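Local coordinates for DNA repair and telomere maintenance protein nbs1 (PDB 3HUF) that serves as the phosphoprotein-binding subunit of the MRN complex, its FHA and BRCT domains tethering phosphorylated partners such as Ctp1 during repair of DNA double-strand breaks, at residues 36-41 / 100-105; 119-124 / 163-168; 151-156 / 213-218. One frame throughout, in Å; residues are numbered along the deposited sequence.

Contact 1. Residues 36-41 / 100-105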
loop_
_atom_site.group_PDB
_atom_site.type_symbol
_atom_site.label_atom_id
_atom_site.label_comp_id
_atom_site.label_asym_id
_atom_site.label_seq_id
_atom_site.Cartn_x
_atom_site.Cartn_y
_atom_site.Cartn_z
ATOM N N ILE A 36 -5.620 19.745 -17.349
ATOM C CA ILE A 36 -6.909 19.404 -16.767
ATOM C C ILE A 36 -7.874 20.542 -17.066
ATOM O O ILE A 36 -7.685 21.676 -16.601
ATOM C CB ILE A 36 -6.803 19.182 -15.208
ATOM C CG1 ILE A 36 -5.734 18.131 -14.862
ATOM C CG2 ILE A 36 -8.137 18.775 -14.605
ATOM C CD1 ILE A 36 -5.331 18.124 -13.400
ATOM N N GLN A 37 -8.904 20.239 -17.852
ATOM C CA GLN A 37 -9.954 21.191 -18.159
ATOM C C GLN A 37 -11.019 21.241 -17.070
ATOM O O GLN A 37 -11.586 20.210 -16.673
ATOM C CB GLN A 37 -10.635 20.865 -19.494
ATOM C CG GLN A 37 -11.647 21.929 -19.898
ATOM C CD GLN A 37 -12.227 21.728 -21.297
ATOM O OE1 GLN A 37 -12.584 20.618 -21.694
ATOM N NE2 GLN A 37 -12.320 22.809 -22.043
ATOM N N VAL A 38 -11.292 22.459 -16.606
ATOM C CA VAL A 38 -12.288 22.699 -15.587
ATOM C C VAL A 38 -13.129 23.856 -16.075
ATOM O O VAL A 38 -12.634 24.982 -16.165
ATOM C CB VAL A 38 -11.654 23.069 -14.229
ATOM C CG1 VAL A 38 -12.713 23.008 -13.134
ATOM C CG2 VAL A 38 -10.518 22.130 -13.887
ATOM N N ILE A 39 -14.393 23.585 -16.389
ATOM C CA ILE A 39 -15.237 24.588 -17.030
ATOM C C ILE A 39 -16.177 25.295 -16.057
ATOM O O ILE A 39 -17.048 24.663 -15.450
ATOM C CB ILE A 39 -16.047 23.987 -18.190
ATOM C CG1 ILE A 39 -15.126 23.123 -19.074
ATOM C CG2 ILE A 39 -16.744 25.102 -18.983
ATOM C CD1 ILE A 39 -15.825 22.377 -20.172
ATOM N N SER A 40 -15.965 26.605 -15.910
ATOM C CA SER A 40 -16.835 27.494 -15.138
ATOM C C SER A 40 -16.521 28.936 -15.557
ATOM O O SER A 40 -15.396 29.233 -15.967
ATOM C CB SER A 40 -16.604 27.309 -13.627
ATOM O OG SER A 40 -17.666 27.835 -12.844
ATOM N N LYS A 41 -17.510 29.818 -15.435
ATOM C CA LYS A 41 -17.383 31.234 -15.789
ATOM C C LYS A 41 -16.151 31.947 -15.236
ATOM O O LYS A 41 -15.470 32.677 -15.969
ATOM C CB LYS A 41 -18.636 32.013 -15.347
ATOM C CG LYS A 41 -19.706 32.178 -16.426
ATOM C CD LYS A 41 -19.880 33.641 -16.893
ATOM C CE LYS A 41 -20.877 33.722 -18.053
ATOM N NZ LYS A 41 -20.994 35.073 -18.695
ATOM N N ILE A 100 -9.932 22.522 -3.469
ATOM C CA ILE A 100 -9.283 23.553 -4.274
ATOM C C ILE A 100 -10.370 24.317 -5.028
ATOM O O ILE A 100 -11.119 23.731 -5.845
ATOM C CB ILE A 100 -8.270 22.952 -5.270
ATOM C CG1 ILE A 100 -7.168 22.171 -4.532
ATOM C CG2 ILE A 100 -7.694 24.033 -6.182
ATOM C CD1 ILE A 100 -6.529 21.071 -5.340
ATOM N N GLN A 101 -10.462 25.613 -4.724
ATOM C CA GLN A 101 -11.408 26.514 -5.358
ATOM C C GLN A 101 -10.700 27.390 -6.387
ATOM O O GLN A 101 -9.777 28.131 -6.067
ATOM C CB GLN A 101 -12.110 27.402 -4.316
ATOM C CG GLN A 101 -13.320 28.151 -4.852
ATOM C CD GLN A 101 -13.833 29.230 -3.890
ATOM O OE1 GLN A 101 -13.590 29.182 -2.683
ATOM N NE2 GLN A 101 -14.556 30.199 -4.432
ATOM N N LEU A 102 -11.156 27.296 -7.627
ATOM C CA LEU A 102 -10.616 28.102 -8.700
ATOM C C LEU A 102 -11.554 29.257 -8.930
ATOM O O LEU A 102 -12.742 29.058 -9.237
ATOM C CB LEU A 102 -10.475 27.276 -9.966
ATOM C CG LEU A 102 -9.680 25.982 -9.818
ATOM C CD1 LEU A 102 -9.540 25.360 -11.170
ATOM C CD2 LEU A 102 -8.292 26.237 -9.199
ATOM N N GLY A 103 -11.029 30.467 -8.763
ATOM C CA GLY A 103 -11.817 31.662 -9.004
ATOM C C GLY A 103 -12.942 31.772 -7.998
ATOM O O GLY A 103 -12.729 31.624 -6.788
ATOM N N LYS A 104 -14.141 32.031 -8.504
ATOM C CA LYS A 104 -15.332 32.058 -7.682
ATOM C C LYS A 104 -16.210 30.857 -8.001
ATOM O O LYS A 104 -17.412 30.888 -7.761
ATOM C CB LYS A 104 -16.112 33.342 -7.935
ATOM C CG LYS A 104 -15.396 34.583 -7.494
ATOM C CD LYS A 104 -15.948 35.744 -8.249
ATOM C CE LYS A 104 -16.222 36.891 -7.318
ATOM N NZ LYS A 104 -16.979 37.963 -8.031
ATOM N N CYS A 105 -15.619 29.793 -8.540
ATOM C CA CYS A 105 -16.434 28.648 -8.906
ATOM C C CYS A 105 -17.042 28.036 -7.655
ATOM O O CYS A 105 -16.320 27.709 -6.724
ATOM C CB CYS A 105 -15.641 27.621 -9.697
ATOM S SG CYS A 105 -16.608 26.166 -10.073
#
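Val38 CG2 stands 4.3 Å from Leu102 CD1, a loose van der Waals distance, and this methyl pair is the apolar part of the contact. The 8.9 Å between the CA atoms of Val38 and Leu102 is spanned by side chains; because strands 35-37 and 97-102 belong to different sheets of the FHA beta sandwich, the packing joins one sheet to the other. Val25 of strand 21-26 and Ile109 of strand 109-113 touch both residues and extend the cluster.

The second kind of contact pairs a hydroxyl with a sulfur, where the CA atoms of Ser40 and Cys105 close to 6.4 Å. Ser40 OG lies 3.4 Å from Cys105 SG, and Ser40 CB is 3.7 Å from the same sulfur. Each heteroatom is swung trans to its own main-chain nitrogen (chi1 -163° for Ser40, 177° for Cys105), which sets the two groups facing one another. Cys105 is held by a type II' turn from Leu102, closed by Cys105 N to Leu102 O at 3.1 Å.

Aliphatic packing and the close hydroxyl-to-sulfur approach thus join two loops whose next residues face the bound peptide: Lys41 packs on its backbone, and Lys104 forms a salt bridge to one of its acidic side chains.

Contact 2. Residues 119-124 / 163-168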
loop_
_atom_site.group_PDB
_atom_site.type_symbol
_atom_site.label_atom_id
_atom_site.label_comp_id
_atom_site.label_asym_id
_atom_site.label_seq_id
_atom_site.Cartn_x
_atom_site.Cartn_y
_atom_site.Cartn_z
ATOM N N GLN A 119 5.567 -3.077 -0.818
ATOM C CA GLN A 119 6.760 -3.728 -0.294
ATOM C C GLN A 119 7.224 -4.807 -1.255
ATOM O O GLN A 119 6.393 -5.514 -1.820
ATOM C CB GLN A 119 6.503 -4.336 1.090
ATOM C CG GLN A 119 7.723 -5.101 1.660
ATOM C CD GLN A 119 7.501 -5.572 3.068
ATOM O OE1 GLN A 119 6.367 -5.739 3.493
ATOM N NE2 GLN A 119 8.581 -5.780 3.811
ATOM N N PHE A 120 8.540 -4.917 -1.454
ATOM C CA PHE A 120 9.116 -5.950 -2.305
ATOM C C PHE A 120 9.839 -6.952 -1.441
ATOM O O PHE A 120 10.347 -6.605 -0.382
ATOM C CB PHE A 120 10.106 -5.359 -3.299
ATOM C CG PHE A 120 9.458 -4.691 -4.471
ATOM C CD1 PHE A 120 8.880 -3.423 -4.330
ATOM C CD2 PHE A 120 9.437 -5.324 -5.717
ATOM C CE1 PHE A 120 8.296 -2.783 -5.412
ATOM C CE2 PHE A 120 8.837 -4.704 -6.812
ATOM C CZ PHE A 120 8.258 -3.430 -6.655
ATOM N N ASP A 121 9.878 -8.202 -1.883
ATOM C CA ASP A 121 10.516 -9.232 -1.088
ATOM C C ASP A 121 11.984 -9.398 -1.454
ATOM O O ASP A 121 12.706 -10.131 -0.810
ATOM C CB ASP A 121 9.790 -10.552 -1.272
ATOM C CG ASP A 121 10.054 -11.516 -0.135
ATOM O OD1 ASP A 121 10.429 -11.073 0.989
ATOM O OD2 ASP A 121 9.894 -12.713 -0.377
ATOM N N ASN A 122 12.435 -8.667 -2.465
ATOM C CA ASN A 122 13.718 -8.944 -3.073
ATOM C C ASN A 122 14.342 -7.628 -3.505
ATOM O O ASN A 122 13.687 -6.825 -4.161
ATOM C CB ASN A 122 13.456 -9.876 -4.268
ATOM C CG ASN A 122 14.698 -10.273 -5.009
ATOM O OD1 ASN A 122 15.263 -9.492 -5.772
ATOM N ND2 ASN A 122 15.098 -11.523 -4.843
ATOM N N PRO A 123 15.606 -7.397 -3.133
ATOM C CA PRO A 123 16.313 -6.150 -3.441
ATOM C C PRO A 123 16.551 -5.900 -4.935
ATOM O O PRO A 123 16.539 -4.746 -5.370
ATOM C CB PRO A 123 17.654 -6.314 -2.719
ATOM C CG PRO A 123 17.478 -7.473 -1.785
ATOM C CD PRO A 123 16.445 -8.341 -2.375
ATOM N N GLU A 124 16.779 -6.960 -5.707
ATOM C CA GLU A 124 16.983 -6.825 -7.151
ATOM C C GLU A 124 15.649 -6.490 -7.829
ATOM O O GLU A 124 15.619 -5.759 -8.815
ATOM C CB GLU A 124 17.652 -8.075 -7.753
ATOM C CG GLU A 124 18.210 -7.865 -9.178
ATOM C CD GLU A 124 19.530 -8.592 -9.467
ATOM O OE1 GLU A 124 19.962 -9.479 -8.689
ATOM O OE2 GLU A 124 20.155 -8.263 -10.498
ATOM N N VAL A 163 9.234 -15.828 4.531
ATOM C CA VAL A 163 8.617 -15.283 5.749
ATOM C C VAL A 163 7.933 -13.930 5.503
ATOM O O VAL A 163 6.895 -13.636 6.098
ATOM C CB VAL A 163 9.652 -15.115 6.883
ATOM C CG1 VAL A 163 8.954 -14.842 8.204
ATOM C CG2 VAL A 163 10.484 -16.361 7.014
ATOM N N GLY A 164 8.512 -13.117 4.619
ATOM C CA GLY A 164 7.921 -11.826 4.269
ATOM C C GLY A 164 6.548 -12.023 3.658
ATOM O O GLY A 164 5.600 -11.272 3.945
ATOM N N THR A 165 6.439 -13.061 2.828
ATOM C CA THR A 165 5.170 -13.388 2.190
ATOM C C THR A 165 4.156 -13.886 3.207
ATOM O O THR A 165 3.013 -13.438 3.203
ATOM C CB THR A 165 5.344 -14.421 1.076
ATOM O OG1 THR A 165 6.346 -13.956 0.167
ATOM C CG2 THR A 165 4.037 -14.608 0.332
ATOM N N MET A 166 4.590 -14.797 4.079
ATOM C CA MET A 166 3.731 -15.360 5.113
ATOM C C MET A 166 3.167 -14.256 6.004
ATOM O O MET A 166 1.972 -14.252 6.335
ATOM C CB MET A 166 4.525 -16.322 5.986
ATOM C CG MET A 166 5.141 -17.514 5.273
ATOM S SD MET A 166 6.359 -18.324 6.345
ATOM C CE MET A 166 7.067 -19.541 5.205
ATOM N N TYR A 167 4.053 -13.334 6.388
ATOM C CA TYR A 167 3.713 -12.201 7.216
ATOM C C TYR A 167 2.716 -11.269 6.544
ATOM O O TYR A 167 1.722 -10.894 7.165
ATOM C CB TYR A 167 4.969 -11.439 7.631
ATOM C CG TYR A 167 4.701 -10.388 8.685
ATOM C CD1 TYR A 167 3.960 -10.692 9.836
ATOM C CD2 TYR A 167 5.190 -9.090 8.542
ATOM C CE1 TYR A 167 3.712 -9.736 10.809
ATOM C CE2 TYR A 167 4.955 -8.130 9.515
ATOM C CZ TYR A 167 4.222 -8.451 10.638
ATOM O OH TYR A 167 3.984 -7.469 11.571
ATOM N N ALA A 168 2.963 -10.931 5.271
ATOM C CA ALA A 168 2.041 -10.109 4.502
ATOM C C ALA A 168 0.657 -10.743 4.421
ATOM O O ALA A 168 -0.356 -10.069 4.618
ATOM C CB ALA A 168 2.575 -9.857 3.122
HETATM O O HOH W 1 5.727 -8.600 4.713
HETATM O O HOH W 2 11.229 -12.539 3.517
#
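In the first BRCT repeat, the end of strand 118-120 and the turn after it meet the first turns of helix 163-170, chiefly through Asp121, Gly164 and Thr165. The approach is close at one point, with the CA atoms of Asp121 and Gly164 6.5 Å apart. Asp121 OD1 comes within 4.2 Å of Gly164 CA; a CB modelled on that glycine would clash with this oxygen, consistent with the absence of a side chain letting the helix come this near. Asp121 OD2 is 3.8 Å from Thr165 OG1, the two side chains crossing at about a right angle, and both oxygens hydrogen-bond to the hydroxyl of Thr162, which links them.

The strand belongs to the four-stranded parallel sheet of the BRCT fold, and the helix packs on one side of it over Phe151, which touches Gln119, Asp121, Thr165 and Ala168. Water bridges both ends of Gly164. One water donates to Asp121 OD1 and accepts from Gly164 N, each at 3.0 Å; another donates to Gln119 OE1 at 3.2 Å and to Gly164 O at 2.8 Å. Gln119 can reach that second water because its chain is extended (chi1 177°, chi2 174°), while its NE2 is hydrogen-bonded to Leu142 O.

Contact 3. Residues 151-156 / 213-218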
loop_
_atom_site.group_PDB
_atom_site.type_symbol
_atom_site.label_atom_id
_atom_site.label_comp_id
_atom_site.label_asym_id
_atom_site.label_seq_id
_atom_site.Cartn_x
_atom_site.Cartn_y
_atom_site.Cartn_z
ATOM N N PHE A 151 2.160 -6.277 -1.331
ATOM C CA PHE A 151 3.422 -6.962 -1.146
ATOM C C PHE A 151 3.719 -7.771 -2.383
ATOM O O PHE A 151 2.906 -8.599 -2.767
ATOM C CB PHE A 151 3.353 -7.897 0.071
ATOM C CG PHE A 151 4.632 -8.662 0.321
ATOM C CD1 PHE A 151 5.622 -8.128 1.118
ATOM C CD2 PHE A 151 4.842 -9.923 -0.265
ATOM C CE1 PHE A 151 6.807 -8.826 1.346
ATOM C CE2 PHE A 151 6.021 -10.627 -0.042
ATOM C CZ PHE A 151 7.002 -10.083 0.768
ATOM N N VAL A 152 4.885 -7.533 -2.990
ATOM C CA VAL A 152 5.295 -8.271 -4.180
ATOM C C VAL A 152 6.133 -9.470 -3.810
ATOM O O VAL A 152 7.286 -9.306 -3.421
ATOM C CB VAL A 152 6.167 -7.418 -5.130
ATOM C CG1 VAL A 152 6.399 -8.173 -6.452
ATOM C CG2 VAL A 152 5.523 -6.051 -5.364
ATOM N N MET A 153 5.573 -10.668 -3.946
ATOM C CA MET A 153 6.343 -11.891 -3.701
ATOM C C MET A 153 7.219 -12.175 -4.898
ATOM O O MET A 153 6.852 -11.806 -6.023
ATOM C CB MET A 153 5.416 -13.080 -3.456
ATOM C CG MET A 153 4.292 -13.182 -4.445
ATOM S SD MET A 153 3.461 -14.780 -4.557
ATOM C CE MET A 153 3.327 -15.290 -2.892
ATOM N N ASN A 154 8.363 -12.828 -4.673
ATOM C CA ASN A 154 9.180 -13.325 -5.785
ATOM C C ASN A 154 8.421 -14.382 -6.580
ATOM O O ASN A 154 7.489 -15.012 -6.057
ATOM C CB ASN A 154 10.529 -13.927 -5.328
ATOM C CG ASN A 154 11.326 -12.994 -4.436
ATOM O OD1 ASN A 154 11.111 -11.768 -4.430
ATOM N ND2 ASN A 154 12.253 -13.573 -3.654
ATOM N N ARG A 155 8.820 -14.547 -7.842
ATOM C CA ARG A 155 8.379 -15.663 -8.677
ATOM C C ARG A 155 8.441 -16.943 -7.857
ATOM O O ARG A 155 9.521 -17.355 -7.422
ATOM C CB ARG A 155 9.302 -15.786 -9.890
ATOM C CG ARG A 155 8.817 -16.684 -11.002
ATOM C CD ARG A 155 9.898 -16.814 -12.082
ATOM N NE ARG A 155 9.524 -17.741 -13.138
ATOM C CZ ARG A 155 9.071 -17.361 -14.329
ATOM N NH1 ARG A 155 8.945 -16.065 -14.610
ATOM N NH2 ARG A 155 8.742 -18.273 -15.243
ATOM N N GLN A 156 7.277 -17.550 -7.625
ATOM C CA GLN A 156 7.166 -18.757 -6.794
ATOM C C GLN A 156 7.695 -19.945 -7.568
ATOM O O GLN A 156 6.936 -20.847 -7.969
ATOM C CB GLN A 156 5.713 -19.005 -6.392
ATOM C CG GLN A 156 5.551 -19.800 -5.109
ATOM C CD GLN A 156 4.099 -20.135 -4.817
ATOM O OE1 GLN A 156 3.258 -19.243 -4.710
ATOM N NE2 GLN A 156 3.801 -21.425 -4.671
ATOM N N ASP A 213 -0.224 -24.649 -2.850
ATOM C CA ASP A 213 0.080 -25.351 -1.594
ATOM C C ASP A 213 0.987 -24.582 -0.614
ATOM O O ASP A 213 1.491 -25.146 0.363
ATOM C CB ASP A 213 0.622 -26.773 -1.856
ATOM C CG ASP A 213 2.088 -26.797 -2.330
ATOM O OD1 ASP A 213 2.700 -25.741 -2.620
ATOM O OD2 ASP A 213 2.635 -27.918 -2.425
ATOM N N GLN A 214 1.205 -23.306 -0.884
ATOM C CA GLN A 214 1.973 -22.474 0.014
ATOM C C GLN A 214 1.026 -21.553 0.789
ATOM O O GLN A 214 1.441 -20.860 1.717
ATOM C CB GLN A 214 3.015 -21.663 -0.772
ATOM C CG GLN A 214 4.114 -22.518 -1.426
ATOM C CD GLN A 214 5.001 -23.217 -0.398
ATOM O OE1 GLN A 214 5.601 -22.568 0.461
ATOM N NE2 GLN A 214 5.080 -24.546 -0.483
ATOM N N PHE A 215 -0.249 -21.565 0.396
ATOM C CA PHE A 215 -1.278 -20.741 1.032
ATOM C C PHE A 215 -2.477 -21.584 1.430
ATOM O O PHE A 215 -2.807 -22.548 0.737
ATOM C CB PHE A 215 -1.769 -19.659 0.076
ATOM C CG PHE A 215 -0.752 -18.604 -0.225
ATOM C CD1 PHE A 215 0.051 -18.700 -1.357
ATOM C CD2 PHE A 215 -0.608 -17.502 0.623
ATOM C CE1 PHE A 215 0.984 -17.727 -1.634
ATOM C CE2 PHE A 215 0.320 -16.528 0.370
ATOM C CZ PHE A 215 1.119 -16.619 -0.756
ATOM N N PRO A 216 -3.142 -21.222 2.545
ATOM C CA PRO A 216 -4.473 -21.778 2.776
ATOM C C PRO A 216 -5.511 -20.887 2.088
ATOM O O PRO A 216 -5.134 -20.004 1.313
ATOM C CB PRO A 216 -4.612 -21.735 4.299
ATOM C CG PRO A 216 -3.775 -20.570 4.718
ATOM C CD PRO A 216 -2.720 -20.331 3.645
ATOM N N SER A 217 -6.794 -21.118 2.362
ATOM C CA SER A 217 -7.875 -20.363 1.712
ATOM C C SER A 217 -7.872 -18.854 2.008
ATOM O O SER A 217 -8.109 -18.029 1.114
ATOM C CB SER A 217 -9.236 -20.973 2.073
ATOM O OG SER A 217 -9.447 -22.206 1.390
ATOM N N SER A 218 -7.583 -18.498 3.257
ATOM C CA SER A 218 -7.746 -17.128 3.719
ATOM C C SER A 218 -6.793 -16.827 4.871
ATOM O O SER A 218 -6.322 -17.747 5.543
ATOM C CB SER A 218 -9.190 -16.921 4.192
ATOM O OG SER A 218 -9.414 -17.605 5.412
#
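A chi1 of 46° puts Met153 CG between its main-chain nitrogen and carbonyl carbon, and a bend at chi3 (41°) then turns the methyl toward the edge of Phe215. Met153 CE lies in the ring plane, 3.3 Å from Phe215 CZ and 3.6 Å from Phe215 CE1. Thr165 and Ile175 each touch both side chains, and the Phe169 ring meets that of Phe215. The contact joins the end of strand 150-152, in the sheet of the first BRCT repeat, to the loop between helices 198-209 and 219-222; Gln214 O, accepting from Trp298 NE1, ties that loop to helix 294-302.

Beside this apolar pair, Gln156 reaches across with its chain straight beyond CG. Gln156 NE2 rests 3.4 Å from Gln214 CG, and Gln156 OE1 lies at the ring edge, 4.1 Å from Phe215 CE1, with the amide turned 52° from the ring plane. OE1 also accepts a hydrogen bond from Asn212 ND2. An alanine here is likely to leave Asn212 ND2 without this acceptor and to uncover Gln214 CG and the adjoining rim of Phe215. Gln214 OE1 accepts from Ile161 N.

With no hydrogen bond running directly between 151-156 and 213-218, the segments are joined by van der Waals contact, and the Gln156 and Gln214 amides spend hydrogen bonds on Asn212 and Ile161, beside the methyl-to-ring-edge contact.

How the contacts relate
Contact 1 comes first along the chain, in the FHA domain, and closes before the other two open. Its centre lies about 44 Å from that of contact 2 and about 47 Å from that of contact 3, on the opposite side of the chain's centre. Contacts 2 and 3 are neighbours, about 10 Å between centres, and their segments alternate in sequence. Strands 118-120 and 150-152 are adjacent in the first BRCT sheet, where Gln119 O and Val152 N lie 2.8 Å apart, a probable hydrogen bond; contact 3 carries this sheet on to the loop before helix 219-222. With about 26 Å between the nearest atoms of contacts 1 and 2, the phosphopeptide-reading FHA end is well separated from these parts of the first BRCT repeat.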